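Local coordinates for antifreeze protein (Leucosporidium, PDB 3UYU), which binds to the surface of ice crystals and inhibits their growth, conferring freeze tolerance with low thermal hysteresis activity, at residues Q93-V98 with A170-D175; I22-D27 with S60-G65; L150-A153 with A157-L160. The protein carries 2 engineered substitutions. All blocks are in the same frame, centred on the assembly; numbering follows the deposited sequence.

Overall arrangement
All three contacts belong to the right-handed beta-helix and the long helix beside it. Interactions 1 and 3 are buried and share a neighbourhood: their centres are about 17 Å apart, and Phe171 and Leu150 pack against one another between them. Interaction 1 seats the end of helix 76-96 on strand 169-173 through alanine methyls and a glutamine chain. Interaction 3 joins strands 150-152 and 158-161 inside the coil and is wholly apolar, an oblique Met-aromatic pair. Interaction 2, on the other side of the chain's centre from interaction 1, is partly exposed and more polar; it shares with interaction 3 the seven-stranded sheet that carries the inferred ice-binding sites.

Interaction 1 of 3, residues Q93-V98 with A170-D175; sequences QAAGFV and AFQVGD
Gln172 lies against Ala94 and Ala95 with its amide nitrogen NE2 hydrogen-bonded to Tyr91 OH, one turn earlier on the same helix. That bond anchors the polar end of the side chain, while the contact with 93-98 itself is made through carbon and the carbonyl side of the amide. At the base of the side chain, Ala94 points its methyl at the strand, and its CB meets Gln172 CB at 3.7 Å, a straightforward methyl-to-methylene touch. Further out, Ala95 takes over. Its CB stands over the flat of the Gln172 amide, 3.8 Å from CD, and Gln172 OE1 comes to 3.7 Å from Ala95 CA. The torsions explain this layout. Gln172 CG is anti to the backbone N (chi1 168°), and the chain then bends sharply at chi2, -91°, which turns the amide along the helix surface and lets its plane, not its end, take the Ala95 methyl. With NE2 held by Tyr91, the amide is unlikely to rotate easily.

The helix is closing here. Gly96 N reaches Gln93 O at 3.0 Å, and the same oxygen sits above one face of the Phe97 ring, offset toward its rim. The carbonyls at this end find a partner on the next strand: Gln145 NE2 hydrogen-bonds to both Ala94 O and Phe97 O, so two neighbouring glutamines secure the last turn.

Phe171 points the other way, into the coil, where its ring stacks with that of Phe144. Strand 169-173 runs parallel to 142-146 and 188-191 in the wall of the beta-helix; the last turn of helix 76-96 rests across this wall, with Ala94 also touching Leu190 and Gln172 touching Gln145.

Interaction 2 of 3, residues I22-D27 with S60-G65; sequences ISSVPD and SPQVTG
Two torsions bring the Ser24 hydroxyl and the Gln62 amide together: Ser24 OG is anti to its own N (chi1 177°), and Gln62 CG is anti to the carbonyl carbon (chi1 -63°), after which the glutamine chain runs straight out to the strand. Ser24 OG stands 2.9 Å from the amide atom modelled as Gln62 NE2, though that amide is probably turned over in the model. Ser24 OG has its hydrogen bond to Ser28 OG. Alongside, Pro26 CB packs 4.0 Å from Gln62 CD, and Asp27 OD2 comes to 4.2 Å from Gln62 CG; the peptide between Pro26 and Asp27 is cis.

The root of Gln62 is firmly set. Residues 60-63 form a type I turn, and Ser60 OG accepts from Gln62 N (3.0 Å, 157°) in an ST turn while also bonding to Phe47 O. Replacing Gln62 with an alanine would probably open a gap beside Pro26 and leave Ser24 without the amide near its hydroxyl.

Strand 21-25 lies between 44-45 and 212-216, and the Ser24 side chain is about 7 Å from that of Thr45, an inferred ice-binding site. The chemistry is that of a partly buried polar contact, a hydroxyl and an amide close together beside a proline, where a hydrogen bond is possible if the amide is turned back.

Interaction 3 of 3, residues L150-A153 with A157-L160; sequences LSMA and AFTL. Engineered in segment 150-153: Met152 (natural residue Leu).
Met152, an engineered residue present as selenomethionine where the natural protein has leucine, reaches across to Phe158 with the last two atoms of its chain. CG lies anti to the carbonyl carbon, beside the backbone N, and the chain continues straight through chi2 to selenium. Only at chi3 (80°) does it bend, and this swings the methyl CE onto one side of the phenylalanine. There CE lies 3.3 Å from Phe158 CE1 and 3.4 Å from Phe158 CD1, tighter than carbon atoms usually pack. Selenium follows close behind: Met152 SE is 3.5 Å from Phe158 CE1 and 4.2 Å from the ring centroid, 40° off the ring normal. That is a Met-aromatic contact of oblique geometry, with the two side chains crossing at a slant.

Phe158 contributes its own conformation. Its CG is also anti to the carbonyl carbon, but the ring is turned to a chi2 of only 18°, far from the usual perpendicular setting. This carries the CD1–CE1 side of the ring toward Met152, although the CB of Phe158 does not itself point there. Met152 CE ends 4.3 Å from Ala157 N, which is hydrogen-bonded to Asp131 OD1.

Strands 150-152 and 158-161 are joined by a short turn and belong to different sheets of the beta-helix, so this pair meets in the interior of the coil. Phe185 touches both Met152 and Phe158, and Phe134 meets the Phe158 ring as well. The Met152 side chain is about 8 Å from that of Ser127, an inferred ice-binding site. No hydrogen bond crosses between the segments: what joins them is dispersion between a polarisable selenium, a methyl and an aromatic ring; the Met-aromatic part depends on the engineered residue, and the selenium on its being selenomethionine.

Interaction 1 of 3, residues Q93-V98 with A170-D175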
loop_
_atom_site.group_PDB
_atom_site.type_symbol
_atom_site.label_atom_id
_atom_site.label_comp_id
_atom_site.label_asym_id
_atom_site.label_seq_id
_atom_site.Cartn_x
_atom_site.Cartn_y
_atom_site.Cartn_z
ATOM N N GLN A 93 -12.771 -1.442 6.709
ATOM C CA GLN A 93 -13.481 -0.239 6.316
ATOM C C GLN A 93 -14.921 -0.612 6.001
ATOM O O GLN A 93 -15.850 0.037 6.461
ATOM C CB GLN A 93 -12.796 0.450 5.134
ATOM C CG GLN A 93 -13.548 1.717 4.747
ATOM C CD GLN A 93 -13.037 2.391 3.476
ATOM O OE1 GLN A 93 -12.393 1.788 2.647
ATOM N NE2 GLN A 93 -13.438 3.632 3.277
ATOM N N ALA A 94 -15.098 -1.633 5.166
ATOM C CA ALA A 94 -16.466 -2.072 4.808
ATOM C C ALA A 94 -17.309 -2.479 6.003
ATOM O O ALA A 94 -18.496 -2.147 6.083
ATOM C CB ALA A 94 -16.358 -3.245 3.729
ATOM N N ALA A 95 -16.702 -3.228 6.938
ATOM C CA ALA A 95 -17.390 -3.659 8.190
ATOM C C ALA A 95 -17.655 -2.482 9.125
ATOM O O ALA A 95 -18.588 -2.565 9.978
ATOM C CB ALA A 95 -16.579 -4.684 8.902
ATOM N N GLY A 96 -16.886 -1.394 8.943
ATOM C CA GLY A 96 -16.905 -0.234 9.867
ATOM C C GLY A 96 -17.887 0.862 9.636
ATOM O O GLY A 96 -18.105 1.679 10.543
ATOM N N PHE A 97 -18.539 0.926 8.448
ATOM C CA PHE A 97 -19.513 1.975 8.175
ATOM C C PHE A 97 -20.702 1.861 9.136
ATOM O O PHE A 97 -21.174 0.759 9.437
ATOM C CB PHE A 97 -20.067 1.870 6.747
ATOM C CG PHE A 97 -19.086 2.197 5.645
ATOM C CD1 PHE A 97 -18.601 3.479 5.462
ATOM C CD2 PHE A 97 -18.727 1.187 4.692
ATOM C CE1 PHE A 97 -17.666 3.772 4.392
ATOM C CE2 PHE A 97 -17.814 1.474 3.612
ATOM C CZ PHE A 97 -17.301 2.746 3.454
ATOM N N VAL A 98 -21.172 3.020 9.597
ATOM C CA VAL A 98 -22.252 3.077 10.595
ATOM C C VAL A 98 -23.542 3.512 9.912
ATOM O O VAL A 98 -23.546 3.993 8.763
ATOM C CB VAL A 98 -21.927 4.033 11.778
ATOM C CG1 VAL A 98 -20.808 3.449 12.605
ATOM C CG2 VAL A 98 -21.709 5.439 11.256
ATOM N N ALA A 170 -19.447 -3.578 -3.012
ATOM C CA ALA A 170 -18.553 -4.341 -2.112
ATOM C C ALA A 170 -19.327 -5.154 -1.113
ATOM O O ALA A 170 -20.262 -4.632 -0.499
ATOM C CB ALA A 170 -17.618 -3.379 -1.370
ATOM N N PHE A 171 -18.940 -6.434 -0.984
ATOM C CA PHE A 171 -19.572 -7.346 -0.049
ATOM C C PHE A 171 -18.577 -7.730 1.004
ATOM O O PHE A 171 -17.574 -8.399 0.718
ATOM C CB PHE A 171 -19.997 -8.638 -0.801
ATOM C CG PHE A 171 -21.281 -8.521 -1.626
ATOM C CD1 PHE A 171 -22.483 -9.017 -1.100
ATOM C CD2 PHE A 171 -21.269 -8.005 -2.935
ATOM C CE1 PHE A 171 -23.704 -8.964 -1.835
ATOM C CE2 PHE A 171 -22.492 -7.911 -3.688
ATOM C CZ PHE A 171 -23.675 -8.408 -3.151
ATOM N N GLN A 172 -18.876 -7.363 2.248
ATOM C CA GLN A 172 -17.999 -7.801 3.362
ATOM C C GLN A 172 -18.708 -8.957 4.053
ATOM O O GLN A 172 -19.841 -8.776 4.486
ATOM C CB GLN A 172 -17.852 -6.624 4.333
ATOM C CG GLN A 172 -17.191 -7.017 5.741
ATOM C CD GLN A 172 -18.228 -7.414 6.769
ATOM O OE1 GLN A 172 -19.206 -6.680 6.998
ATOM N NE2 GLN A 172 -17.989 -8.564 7.455
ATOM N N VAL A 173 -18.047 -10.123 4.096
ATOM C CA VAL A 173 -18.737 -11.324 4.597
ATOM C C VAL A 173 -17.890 -11.997 5.671
ATOM O O VAL A 173 -16.751 -12.380 5.439
ATOM C CB VAL A 173 -18.901 -12.304 3.453
ATOM C CG1 VAL A 173 -19.696 -13.550 3.880
ATOM C CG2 VAL A 173 -19.558 -11.622 2.166
ATOM N N GLY A 174 -18.536 -12.264 6.815
ATOM C CA GLY A 174 -17.792 -12.821 8.003
ATOM C C GLY A 174 -17.492 -14.317 7.890
ATOM O O GLY A 174 -16.434 -14.768 8.360
ATOM N N ASP A 175 -18.420 -15.090 7.306
ATOM C CA ASP A 175 -18.334 -16.562 7.208
ATOM C C ASP A 175 -18.260 -17.014 5.714
ATOM O O ASP A 175 -18.173 -16.176 4.823
ATOM C CB ASP A 175 -19.510 -17.223 7.940
ATOM C CG ASP A 175 -19.391 -17.156 9.464
ATOM O OD1 ASP A 175 -18.229 -17.254 9.973
ATOM O OD2 ASP A 175 -20.464 -17.070 10.155
#

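Interaction 2 of 3, residues I22-D27 with S60-G65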
loop_
_atom_site.group_PDB
_atom_site.type_symbol
_atom_site.label_atom_id
_atom_site.label_comp_id
_atom_site.label_asym_id
_atom_site.label_seq_id
_atom_site.Cartn_x
_atom_site.Cartn_y
_atom_site.Cartn_z
ATOM N N ILE A 22 -5.119 -20.969 -3.071
ATOM C CA ILE A 22 -6.129 -20.891 -4.163
ATOM C C ILE A 22 -6.083 -22.211 -4.869
ATOM O O ILE A 22 -4.993 -22.648 -5.249
ATOM C CB ILE A 22 -5.818 -19.753 -5.126
ATOM C CG1 ILE A 22 -5.813 -18.373 -4.399
ATOM C CG2 ILE A 22 -6.892 -19.676 -6.359
ATOM C CD1 ILE A 22 -5.122 -17.285 -5.289
ATOM N N SER A 23 -7.250 -22.865 -5.078
ATOM C CA SER A 23 -7.251 -24.139 -5.835
ATOM C C SER A 23 -8.139 -23.992 -7.069
ATOM O O SER A 23 -9.030 -23.132 -7.048
ATOM C CB SER A 23 -7.862 -25.268 -4.987
ATOM O OG SER A 23 -9.167 -24.963 -4.497
ATOM N N SER A 24 -7.895 -24.793 -8.104
ATOM C CA SER A 24 -8.789 -24.788 -9.242
ATOM C C SER A 24 -9.037 -26.236 -9.655
ATOM O O SER A 24 -8.058 -27.025 -9.832
ATOM C CB SER A 24 -8.091 -24.074 -10.396
ATOM O OG SER A 24 -8.942 -24.127 -11.572
ATOM N N VAL A 25 -10.323 -26.554 -9.825
ATOM C CA VAL A 25 -10.628 -27.679 -10.709
ATOM C C VAL A 25 -10.667 -27.177 -12.210
ATOM O O VAL A 25 -11.494 -26.324 -12.545
ATOM C CB VAL A 25 -11.803 -28.561 -10.234
ATOM C CG1 VAL A 25 -12.278 -28.452 -8.784
ATOM C CG2 VAL A 25 -12.472 -29.363 -11.296
ATOM N N PRO A 26 -9.759 -27.637 -13.072
ATOM C CA PRO A 26 -9.607 -26.987 -14.415
ATOM C C PRO A 26 -10.750 -27.368 -15.368
ATOM O O PRO A 26 -11.343 -28.454 -15.188
ATOM C CB PRO A 26 -8.246 -27.486 -14.967
ATOM C CG PRO A 26 -7.852 -28.626 -13.969
ATOM C CD PRO A 26 -8.756 -28.703 -12.803
ATOM N N ASP A 27 -11.068 -26.502 -16.336
ATOM C CA ASP A 27 -10.364 -25.216 -16.593
ATOM C C ASP A 27 -11.127 -24.026 -16.021
ATOM O O ASP A 27 -12.256 -23.742 -16.388
ATOM C CB ASP A 27 -10.246 -24.978 -18.080
ATOM C CG ASP A 27 -9.236 -25.896 -18.753
ATOM O OD1 ASP A 27 -9.490 -26.238 -19.947
ATOM O OD2 ASP A 27 -8.201 -26.264 -18.121
ATOM N N SER A 60 0.148 -19.603 -15.819
ATOM C CA SER A 60 -0.779 -20.750 -16.015
ATOM C C SER A 60 -1.677 -20.474 -17.231
ATOM O O SER A 60 -2.101 -19.352 -17.426
ATOM C CB SER A 60 -1.716 -20.867 -14.862
ATOM O OG SER A 60 -2.758 -21.816 -15.121
ATOM N N PRO A 61 -2.013 -21.507 -18.028
ATOM C CA PRO A 61 -2.928 -21.283 -19.138
ATOM C C PRO A 61 -4.275 -20.758 -18.641
ATOM O O PRO A 61 -4.974 -20.104 -19.445
ATOM C CB PRO A 61 -3.076 -22.688 -19.775
ATOM C CG PRO A 61 -1.756 -23.376 -19.424
ATOM C CD PRO A 61 -1.499 -22.897 -17.992
ATOM N N GLN A 62 -4.634 -20.993 -17.367
ATOM C CA GLN A 62 -5.899 -20.567 -16.811
ATOM C C GLN A 62 -5.902 -19.125 -16.333
ATOM O O GLN A 62 -6.945 -18.697 -15.945
ATOM C CB GLN A 62 -6.302 -21.446 -15.653
ATOM C CG GLN A 62 -6.529 -22.958 -16.086
ATOM C CD GLN A 62 -6.670 -23.839 -14.869
ATOM O OE1 GLN A 62 -5.664 -24.639 -14.530
ATOM N NE2 GLN A 62 -7.736 -23.753 -14.161
ATOM N N VAL A 63 -4.753 -18.439 -16.336
ATOM C CA VAL A 63 -4.704 -17.056 -15.771
ATOM C C VAL A 63 -4.138 -16.201 -16.875
ATOM O O VAL A 63 -3.063 -16.441 -17.447
ATOM C CB VAL A 63 -3.786 -17.007 -14.544
ATOM C CG1 VAL A 63 -3.600 -15.533 -14.018
ATOM C CG2 VAL A 63 -4.363 -17.804 -13.414
ATOM N N THR A 64 -4.881 -15.135 -17.228
ATOM C CA THR A 64 -4.359 -14.130 -18.126
ATOM C C THR A 64 -3.791 -12.991 -17.246
ATOM O O THR A 64 -4.542 -12.172 -16.733
ATOM C CB THR A 64 -5.446 -13.638 -19.123
ATOM O OG1 THR A 64 -5.841 -14.762 -19.927
ATOM C CG2 THR A 64 -4.812 -12.623 -20.054
ATOM N N GLY A 65 -2.474 -13.093 -17.003
ATOM C CA GLY A 65 -1.804 -12.225 -16.003
ATOM C C GLY A 65 -0.745 -13.050 -15.333
ATOM O O GLY A 65 -0.206 -13.997 -15.939
#

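Interaction 3 of 3, residues L150-A153 with A157-L160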
loop_
_atom_site.group_PDB
_atom_site.type_symbol
_atom_site.label_atom_id
_atom_site.label_comp_id
_atom_site.label_asym_id
_atom_site.label_seq_id
_atom_site.Cartn_x
_atom_site.Cartn_y
_atom_site.Cartn_z
ATOM N N LEU A 150 -22.468 -16.090 2.950
ATOM C CA LEU A 150 -23.208 -15.610 1.790
ATOM C C LEU A 150 -23.319 -16.763 0.778
ATOM O O LEU A 150 -22.335 -17.399 0.424
ATOM C CB LEU A 150 -22.439 -14.453 1.170
ATOM C CG LEU A 150 -23.146 -13.487 0.203
ATOM C CD1 LEU A 150 -22.233 -12.850 -0.920
ATOM C CD2 LEU A 150 -24.586 -13.424 -0.044
ATOM N N SER A 151 -24.522 -17.045 0.275
ATOM C CA SER A 151 -24.680 -18.150 -0.695
ATOM C C SER A 151 -25.579 -17.691 -1.791
ATOM O O SER A 151 -26.588 -17.026 -1.510
ATOM C CB SER A 151 -25.455 -19.369 -0.126
ATOM O OG SER A 151 -25.147 -19.676 1.210
HETATM N N MSE A 152 -25.213 -18.066 -3.009
HETATM C CA MSE A 152 -26.017 -17.765 -4.241
HETATM C C MSE A 152 -26.435 -19.095 -4.808
HETATM O O MSE A 152 -25.579 -19.978 -5.025
HETATM C CB MSE A 152 -25.190 -17.056 -5.330
HETATM C CG MSE A 152 -24.991 -15.605 -5.163
HETATM SE SE MSE A 152 -23.925 -15.042 -6.734
HETATM C CE MSE A 152 -25.333 -14.913 -8.115
ATOM N N ALA A 153 -27.745 -19.214 -5.059
ATOM C CA ALA A 153 -28.253 -20.491 -5.601
ATOM C C ALA A 153 -27.723 -20.742 -7.035
ATOM O O ALA A 153 -27.276 -19.820 -7.744
ATOM C CB ALA A 153 -29.770 -20.531 -5.609
ATOM N N ALA A 157 -28.227 -14.886 -11.296
ATOM C CA ALA A 157 -27.335 -13.887 -11.866
ATOM C C ALA A 157 -27.526 -12.518 -11.280
ATOM O O ALA A 157 -28.661 -12.061 -11.032
ATOM C CB ALA A 157 -27.514 -13.858 -13.390
ATOM N N PHE A 158 -26.418 -11.831 -10.978
ATOM C CA PHE A 158 -26.445 -10.406 -10.614
ATOM C C PHE A 158 -26.530 -9.558 -11.879
ATOM O O PHE A 158 -25.785 -9.793 -12.824
ATOM C CB PHE A 158 -25.181 -9.962 -9.820
ATOM C CG PHE A 158 -25.118 -10.473 -8.372
ATOM C CD1 PHE A 158 -25.902 -11.558 -7.905
ATOM C CD2 PHE A 158 -24.195 -9.881 -7.526
ATOM C CE1 PHE A 158 -25.723 -12.033 -6.540
ATOM C CE2 PHE A 158 -23.971 -10.355 -6.211
ATOM C CZ PHE A 158 -24.783 -11.389 -5.701
ATOM N N THR A 159 -27.488 -8.616 -11.896
ATOM C CA THR A 159 -27.698 -7.744 -13.070
ATOM C C THR A 159 -27.471 -6.313 -12.647
ATOM O O THR A 159 -27.824 -5.903 -11.523
ATOM C CB THR A 159 -29.161 -8.003 -13.653
ATOM O OG1 THR A 159 -30.099 -7.400 -12.831
ATOM C CG2 THR A 159 -29.439 -9.399 -13.760
ATOM N N LEU A 160 -26.881 -5.531 -13.549
ATOM C CA LEU A 160 -26.646 -4.120 -13.282
ATOM C C LEU A 160 -27.734 -3.336 -14.061
ATOM O O LEU A 160 -28.105 -3.669 -15.252
ATOM C CB LEU A 160 -25.239 -3.694 -13.763
ATOM C CG LEU A 160 -24.098 -4.427 -13.078
ATOM C CD1 LEU A 160 -22.725 -3.991 -13.695
ATOM C CD2 LEU A 160 -24.210 -4.320 -11.562
#